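Local coordinates for protein delta-1-pyrroline-5-carboxylate dehydrogenase, mitochondrial (Mus musculus, PDB 4E3X) that probably oxidises glutamate gamma-semialdehyde, formed from pyrroline-5-carboxylate, to glutamate with NAD+, the second step of mitochondrial proline breakdown, at residues 327-332 against 358-363; 335-340 against 366-371. One frame throughout, in Å; residues are numbered along the deposited sequence.

How the contacts relate
Helix 329-341 and helix 361-372 touch at two levels. Contact 1 joins their N-terminal ends at the surface, its centre about 31 Å from that of the chain; contact 2, with its centre about 11 Å from that of contact 1 and about 25 Å from that of the chain, lies further along both helices and is buried. Both rest on aliphatic packing, with the amide of Gln363 and the aliphatic base of Glu371 at the margins. Neither belongs to the active site, yet the chain between their segments carries the nucleophile Cys348, and Ser339 of contact 2 touches Thr511 of a proline pocket. The C-terminal region of the second subunit reaches both, at Ser331 and around Arg338 and Glu371.

Contact 1 (327-332 against 358-363); sequences ADVDSV and KSLWPQ
Ala327 touches Leu360 just ahead of helix 329-341, its CB lying 4.4 Å from Leu360 CD1. The leucine uses both methyls, CD1 against this alanine and CD2 against Val329. Between them Asp328 takes the N-cap position, its CB pointing away from the second segment. Its OD1 accepts two bonds from Ser331, one from N at 3.1 Å with an N-H...O angle of 148° and one from OG at 2.8 Å. The two donors are each tilted out of the carboxylate plane, to opposite faces, both on the anti side of OD1, and so hold one oxygen twice while the first turn of the helix is capped.

Val329 does most of the work across the contact. With CG1 anti to the backbone N (chi1 169°), CG2 is the methyl left to meet the second segment, 4.3 Å from Leu360 CD2 and 3.9 Å from Gln363 NE2. The glutamine, extended beyond CG, runs across the valine at about a right angle, laying its amide end over this methyl at the exposed margin. Further on, Ser331 OG also bonds to Leu554 N of the second subunit.

Away from the annotated sites, the two helix starts pack over parallel strands of the mixed sheet in the aldehyde dehydrogenase fold: Val332 and Leu360 rest on Val323 of strand 319-323, Ala327 and Val332 meet Phe483 of strand 476-483, and Trp361 packs on Val455 and Val457 of strand 452-458.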
ATOM      1  N   ALA B 327      -8.990  27.673  25.898  1.00 12.68           N
ATOM      2  CA  ALA B 327      -7.593  27.639  25.446  1.00 11.78           C
ATOM      3  C   ALA B 327      -6.667  28.507  26.286  1.00 12.43           C
ATOM      4  O   ALA B 327      -7.074  29.524  26.850  1.00 13.63           O
ATOM      5  CB  ALA B 327      -7.498  28.070  23.986  1.00 11.18           C
ATOM      6  N   ASP B 328      -5.404  28.099  26.346  1.00 13.51           N
ATOM      7  CA  ASP B 328      -4.354  28.949  26.875  1.00 14.76           C
ATOM      8  C   ASP B 328      -4.002  29.979  25.808  1.00 13.60           C
ATOM      9  O   ASP B 328      -3.480  29.640  24.737  1.00 13.89           O
ATOM     10  CB  ASP B 328      -3.134  28.115  27.250  1.00 16.13           C
ATOM     11  CG  ASP B 328      -2.070  28.928  27.936  1.00 19.39           C
ATOM     12  OD1 ASP B 328      -1.079  29.294  27.269  1.00 20.67           O
ATOM     13  OD2 ASP B 328      -2.233  29.207  29.143  1.00 21.52           O
ATOM     14  N   VAL B 329      -4.310  31.239  26.099  1.00 13.53           N
ATOM     15  CA  VAL B 329      -4.179  32.305  25.116  1.00 13.90           C
ATOM     16  C   VAL B 329      -2.761  32.461  24.570  1.00 13.35           C
ATOM     17  O   VAL B 329      -2.562  32.540  23.361  1.00 13.01           O
ATOM     18  CB  VAL B 329      -4.683  33.653  25.681  1.00 15.55           C
ATOM     19  CG1 VAL B 329      -4.291  34.799  24.757  1.00 16.58           C
ATOM     20  CG2 VAL B 329      -6.194  33.609  25.889  1.00 16.78           C
ATOM     21  N   ASP B 330      -1.769  32.498  25.452  1.00 13.94           N
ATOM     22  CA  ASP B 330      -0.394  32.690  25.000  1.00 14.85           C
ATOM     23  C   ASP B 330       0.089  31.537  24.110  1.00 13.28           C
ATOM     24  O   ASP B 330       0.840  31.760  23.160  1.00 14.04           O
ATOM     25  CB  ASP B 330       0.561  32.904  26.178  1.00 17.85           C
ATOM     26  CG  ASP B 330       0.437  34.294  26.794  1.00 21.30           C
ATOM     27  OD1 ASP B 330      -0.133  35.204  26.147  1.00 22.55           O
ATOM     28  OD2 ASP B 330       0.920  34.478  27.929  1.00 23.26           O
ATOM     29  N   SER B 331      -0.339  30.315  24.415  1.00 12.47           N
ATOM     30  CA  SER B 331      -0.012  29.154  23.578  1.00 12.59           C
ATOM     31  C   SER B 331      -0.620  29.257  22.184  1.00 11.68           C
ATOM     32  O   SER B 331       0.040  28.956  21.187  1.00 12.09           O
ATOM     33  CB  SER B 331      -0.467  27.853  24.239  1.00 15.15           C
ATOM     34  OG  SER B 331       0.247  27.626  25.437  1.00 16.80           O
ATOM     35  N   VAL B 332      -1.880  29.679  22.124  1.00 11.19           N
ATOM     36  CA  VAL B 332      -2.546  29.907  20.852  1.00 10.87           C
ATOM     37  C   VAL B 332      -1.751  30.915  20.024  1.00 10.81           C
ATOM     38  O   VAL B 332      -1.485  30.702  18.849  1.00 11.74           O
ATOM     39  CB  VAL B 332      -3.976  30.438  21.051  1.00 10.63           C
ATOM     40  CG1 VAL B 332      -4.533  30.946  19.728  1.00 10.93           C
ATOM     41  CG2 VAL B 332      -4.868  29.361  21.647  1.00 10.95           C
ATOM     42  N   LYS B 358     -15.591  34.156  19.856  1.00 12.93           N
ATOM     43  CA  LYS B 358     -15.810  35.574  20.111  1.00 14.18           C
ATOM     44  C   LYS B 358     -15.289  36.023  21.478  1.00 13.47           C
ATOM     45  O   LYS B 358     -14.669  37.083  21.587  1.00 14.84           O
ATOM     46  CB  LYS B 358     -17.297  35.899  19.959  1.00 14.76           C
ATOM     47  N   SER B 359     -15.502  35.208  22.510  1.00 13.94           N
ATOM     48  CA  SER B 359     -15.102  35.583  23.873  1.00 14.58           C
ATOM     49  C   SER B 359     -13.588  35.775  24.059  1.00 14.99           C
ATOM     50  O   SER B 359     -13.157  36.490  24.967  1.00 16.02           O
ATOM     51  CB  SER B 359     -15.614  34.560  24.892  1.00 14.53           C
ATOM     52  OG  SER B 359     -14.950  33.315  24.746  1.00 14.25           O
ATOM     53  N   LEU B 360     -12.781  35.134  23.215  1.00 14.54           N
ATOM     54  CA  LEU B 360     -11.330  35.244  23.322  1.00 14.01           C
ATOM     55  C   LEU B 360     -10.722  36.139  22.248  1.00 13.49           C
ATOM     56  O   LEU B 360      -9.521  36.409  22.267  1.00 13.64           O
ATOM     57  CB  LEU B 360     -10.673  33.864  23.243  1.00 13.15           C
ATOM     58  CG  LEU B 360     -10.827  32.901  24.424  1.00 13.81           C
ATOM     59  CD1 LEU B 360      -9.939  31.684  24.221  1.00 14.11           C
ATOM     60  CD2 LEU B 360     -10.508  33.590  25.745  1.00 14.65           C
ATOM     61  N   TRP B 361     -11.541  36.592  21.306  1.00 13.47           N
ATOM     62  CA  TRP B 361     -11.023  37.356  20.173  1.00 15.30           C
ATOM     63  C   TRP B 361     -10.368  38.701  20.537  1.00 16.82           C
ATOM     64  O   TRP B 361      -9.315  39.027  19.998  1.00 17.04           O
ATOM     65  CB  TRP B 361     -12.079  37.479  19.065  1.00 15.79           C
ATOM     66  CG  TRP B 361     -11.675  38.250  17.826  1.00 15.81           C
ATOM     67  CD1 TRP B 361     -12.382  39.263  17.245  1.00 16.48           C
ATOM     68  CD2 TRP B 361     -10.499  38.067  17.011  1.00 15.64           C
ATOM     69  NE1 TRP B 361     -11.730  39.722  16.130  1.00 16.35           N
ATOM     70  CE2 TRP B 361     -10.574  39.005  15.961  1.00 15.41           C
ATOM     71  CE3 TRP B 361      -9.396  37.207  17.068  1.00 14.92           C
ATOM     72  CZ2 TRP B 361      -9.591  39.111  14.979  1.00 15.23           C
ATOM     73  CZ3 TRP B 361      -8.415  37.312  16.087  1.00 15.34           C
ATOM     74  CH2 TRP B 361      -8.521  38.258  15.059  1.00 14.89           C
ATOM     75  N   PRO B 362     -10.967  39.478  21.461  1.00 18.09           N
ATOM     76  CA  PRO B 362     -10.240  40.689  21.869  1.00 18.53           C
ATOM     77  C   PRO B 362      -8.826  40.403  22.389  1.00 18.08           C
ATOM     78  O   PRO B 362      -7.886  41.085  21.977  1.00 18.87           O
ATOM     79  CB  PRO B 362     -11.124  41.266  22.980  1.00 19.38           C
ATOM     80  CG  PRO B 362     -12.507  40.840  22.591  1.00 19.33           C
ATOM     81  CD  PRO B 362     -12.342  39.460  21.994  1.00 18.59           C
ATOM     82  N   GLN B 363      -8.670  39.410  23.262  1.00 18.32           N
ATOM     83  CA  GLN B 363      -7.344  39.057  23.768  1.00 17.85           C
ATOM     84  C   GLN B 363      -6.423  38.581  22.646  1.00 16.99           C
ATOM     85  O   GLN B 363      -5.300  39.059  22.499  1.00 17.45           O
ATOM     86  CB  GLN B 363      -7.431  37.951  24.827  1.00 19.23           C
ATOM     87  CG  GLN B 363      -7.815  38.395  26.229  1.00 20.31           C
ATOM     88  CD  GLN B 363      -7.668  37.265  27.239  1.00 21.44           C
ATOM     89  OE1 GLN B 363      -8.646  36.619  27.613  1.00 23.47           O
ATOM     90  NE2 GLN B 363      -6.437  37.015  27.674  1.00 21.01           N
TER

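Contact 2 (335-340 against 366-371); sequences GTLRSA and GRLLEE
Leu337 and Leu368 mark the nearest approach of the two backbones, 7.7 Å between their CA atoms, and both segments are helical throughout. The first belongs to the helix of a beta-alpha-beta crossover, strand 319-323, helix 329-341, strand 351-357, in an aldehyde dehydrogenase; helix 361-372 follows that last strand. Thr336 and Leu368 both touch Leu354 of strand 351-357, so the helices share a patch of the sheet below.

Leu337 bridges to the second helix with both methyls. Its CD2 meets Leu368 CD2 at 3.9 Å, the two leucine side chains sliding past each other in opposite directions. CD1 presses against Glu371 CB at 3.4 Å, a tight fit, with the glutamate crossing at about a right angle. With an alanine in place of Leu337, Leu368 CD2 and the aliphatic base of Glu371 would probably lose their partner and a gap would open between the helices.

Leu337 also packs on Trp557 of the second subunit. Glu371 bends at chi2 (-55°), which carries its carboxylate away from the leucine, and its OE1 is hydrogen-bonded to NE1 of that same Trp557.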
ATOM      1  N   GLY B 335       2.004  29.528  19.163  1.00 10.88           N
ATOM      2  CA  GLY B 335       1.880  28.378  18.285  1.00 10.32           C
ATOM      3  C   GLY B 335       1.365  28.734  16.900  1.00  9.52           C
ATOM      4  O   GLY B 335       1.834  28.201  15.896  1.00 10.00           O
ATOM      5  N   THR B 336       0.399  29.647  16.842  1.00  9.60           N
ATOM      6  CA  THR B 336      -0.160  30.063  15.558  1.00 10.02           C
ATOM      7  C   THR B 336       0.810  30.931  14.749  1.00  9.90           C
ATOM      8  O   THR B 336       0.946  30.755  13.540  1.00 10.50           O
ATOM      9  CB  THR B 336      -1.498  30.781  15.750  1.00 10.01           C
ATOM     10  OG1 THR B 336      -2.397  29.899  16.434  1.00 10.38           O
ATOM     11  CG2 THR B 336      -2.107  31.181  14.409  1.00 11.33           C
ATOM     12  N   LEU B 337       1.490  31.863  15.410  1.00 10.97           N
ATOM     13  CA  LEU B 337       2.496  32.665  14.722  1.00 11.68           C
ATOM     14  C   LEU B 337       3.591  31.780  14.117  1.00 11.70           C
ATOM     15  O   LEU B 337       3.989  31.965  12.965  1.00 11.89           O
ATOM     16  CB  LEU B 337       3.109  33.691  15.676  1.00 12.74           C
ATOM     17  CG  LEU B 337       2.180  34.845  16.047  1.00 14.65           C
ATOM     18  CD1 LEU B 337       2.820  35.686  17.127  1.00 16.03           C
ATOM     19  CD2 LEU B 337       1.830  35.690  14.817  1.00 14.26           C
ATOM     20  N   ARG B 338       4.066  30.806  14.886  1.00 10.45           N
ATOM     21  CA  ARG B 338       5.081  29.890  14.372  1.00 10.56           C
ATOM     22  C   ARG B 338       4.541  29.051  13.213  1.00  9.52           C
ATOM     23  O   ARG B 338       5.169  28.954  12.158  1.00  9.60           O
ATOM     24  CB  ARG B 338       5.605  28.977  15.478  1.00 12.54           C
ATOM     25  CG  ARG B 338       6.642  29.623  16.379  1.00 14.65           C
ATOM     26  CD  ARG B 338       7.294  28.573  17.252  1.00 17.83           C
ATOM     27  NE  ARG B 338       8.431  29.101  17.988  1.00 20.28           N
ATOM     28  CZ  ARG B 338       9.143  28.387  18.851  1.00 20.99           C
ATOM     29  NH1 ARG B 338       8.822  27.116  19.077  1.00 22.34           N
ATOM     30  NH2 ARG B 338      10.167  28.941  19.488  1.00 20.93           N
ATOM     31  N   SER B 339       3.377  28.442  13.407  1.00  9.39           N
ATOM     32  CA  SER B 339       2.851  27.552  12.386  1.00  9.27           C
ATOM     33  C   SER B 339       2.540  28.295  11.090  1.00  9.12           C
ATOM     34  O   SER B 339       2.795  27.788   9.995  1.00  9.66           O
ATOM     35  CB  SER B 339       1.618  26.816  12.889  1.00  8.87           C
ATOM     36  OG  SER B 339       1.119  25.981  11.860  1.00  8.61           O
ATOM     37  N   ALA B 340       1.992  29.500  11.205  1.00  9.14           N
ATOM     38  CA  ALA B 340       1.603  30.241  10.013  1.00  8.65           C
ATOM     39  C   ALA B 340       2.774  30.861   9.263  1.00  9.57           C
ATOM     40  O   ALA B 340       2.728  30.977   8.034  1.00  9.44           O
ATOM     41  CB  ALA B 340       0.594  31.321  10.364  1.00  9.20           C
ATOM     42  N   GLY B 366      -5.492  41.295  19.897  1.00 16.53           N
ATOM     43  CA  GLY B 366      -4.517  42.230  20.433  1.00 16.95           C
ATOM     44  C   GLY B 366      -3.121  41.643  20.492  1.00 17.28           C
ATOM     45  O   GLY B 366      -2.137  42.292  20.118  1.00 17.85           O
ATOM     46  N   ARG B 367      -3.032  40.404  20.960  1.00 16.83           N
ATOM     47  CA  ARG B 367      -1.746  39.729  21.079  1.00 17.17           C
ATOM     48  C   ARG B 367      -1.113  39.462  19.712  1.00 16.72           C
ATOM     49  O   ARG B 367       0.078  39.711  19.521  1.00 16.61           O
ATOM     50  CB  ARG B 367      -1.890  38.426  21.868  1.00 18.14           C
ATOM     51  N   LEU B 368      -1.905  38.962  18.765  1.00 16.58           N
ATOM     52  CA  LEU B 368      -1.414  38.697  17.411  1.00 17.38           C
ATOM     53  C   LEU B 368      -0.860  39.950  16.749  1.00 17.64           C
ATOM     54  O   LEU B 368       0.207  39.919  16.138  1.00 18.13           O
ATOM     55  CB  LEU B 368      -2.519  38.110  16.527  1.00 17.48           C
ATOM     56  CG  LEU B 368      -2.926  36.656  16.743  1.00 17.58           C
ATOM     57  CD1 LEU B 368      -4.129  36.312  15.870  1.00 18.13           C
ATOM     58  CD2 LEU B 368      -1.753  35.731  16.441  1.00 17.81           C
ATOM     59  N   LEU B 369      -1.592  41.051  16.871  1.00 18.62           N
ATOM     60  CA  LEU B 369      -1.172  42.302  16.248  1.00 19.76           C
ATOM     61  C   LEU B 369       0.094  42.868  16.882  1.00 19.55           C
ATOM     62  O   LEU B 369       0.972  43.372  16.182  1.00 20.55           O
ATOM     63  CB  LEU B 369      -2.301  43.334  16.285  1.00 21.31           C
ATOM     64  CG  LEU B 369      -3.496  43.005  15.389  1.00 23.10           C
ATOM     65  CD1 LEU B 369      -4.518  44.129  15.400  1.00 23.97           C
ATOM     66  CD2 LEU B 369      -3.043  42.710  13.972  1.00 24.11           C
ATOM     67  N   GLU B 370       0.191  42.775  18.205  1.00 19.28           N
ATOM     68  CA  GLU B 370       1.375  43.247  18.907  1.00 20.08           C
ATOM     69  C   GLU B 370       2.594  42.417  18.511  1.00 19.89           C
ATOM     70  O   GLU B 370       3.639  42.963  18.162  1.00 20.09           O
ATOM     71  CB  GLU B 370       1.168  43.199  20.422  1.00 19.90           C
ATOM     72  N   GLU B 371       2.451  41.096  18.549  1.00 19.04           N
ATOM     73  CA  GLU B 371       3.566  40.223  18.207  1.00 19.14           C
ATOM     74  C   GLU B 371       3.950  40.336  16.731  1.00 19.38           C
ATOM     75  O   GLU B 371       5.123  40.232  16.388  1.00 19.63           O
ATOM     76  CB  GLU B 371       3.259  38.773  18.583  1.00 20.87           C
ATOM     77  CG  GLU B 371       3.049  38.549  20.069  1.00 22.94           C
ATOM     78  CD  GLU B 371       4.213  39.047  20.909  1.00 25.26           C
ATOM     79  OE1 GLU B 371       5.374  38.778  20.544  1.00 26.10           O
ATOM     80  OE2 GLU B 371       3.963  39.714  21.935  1.00 27.24           O
TER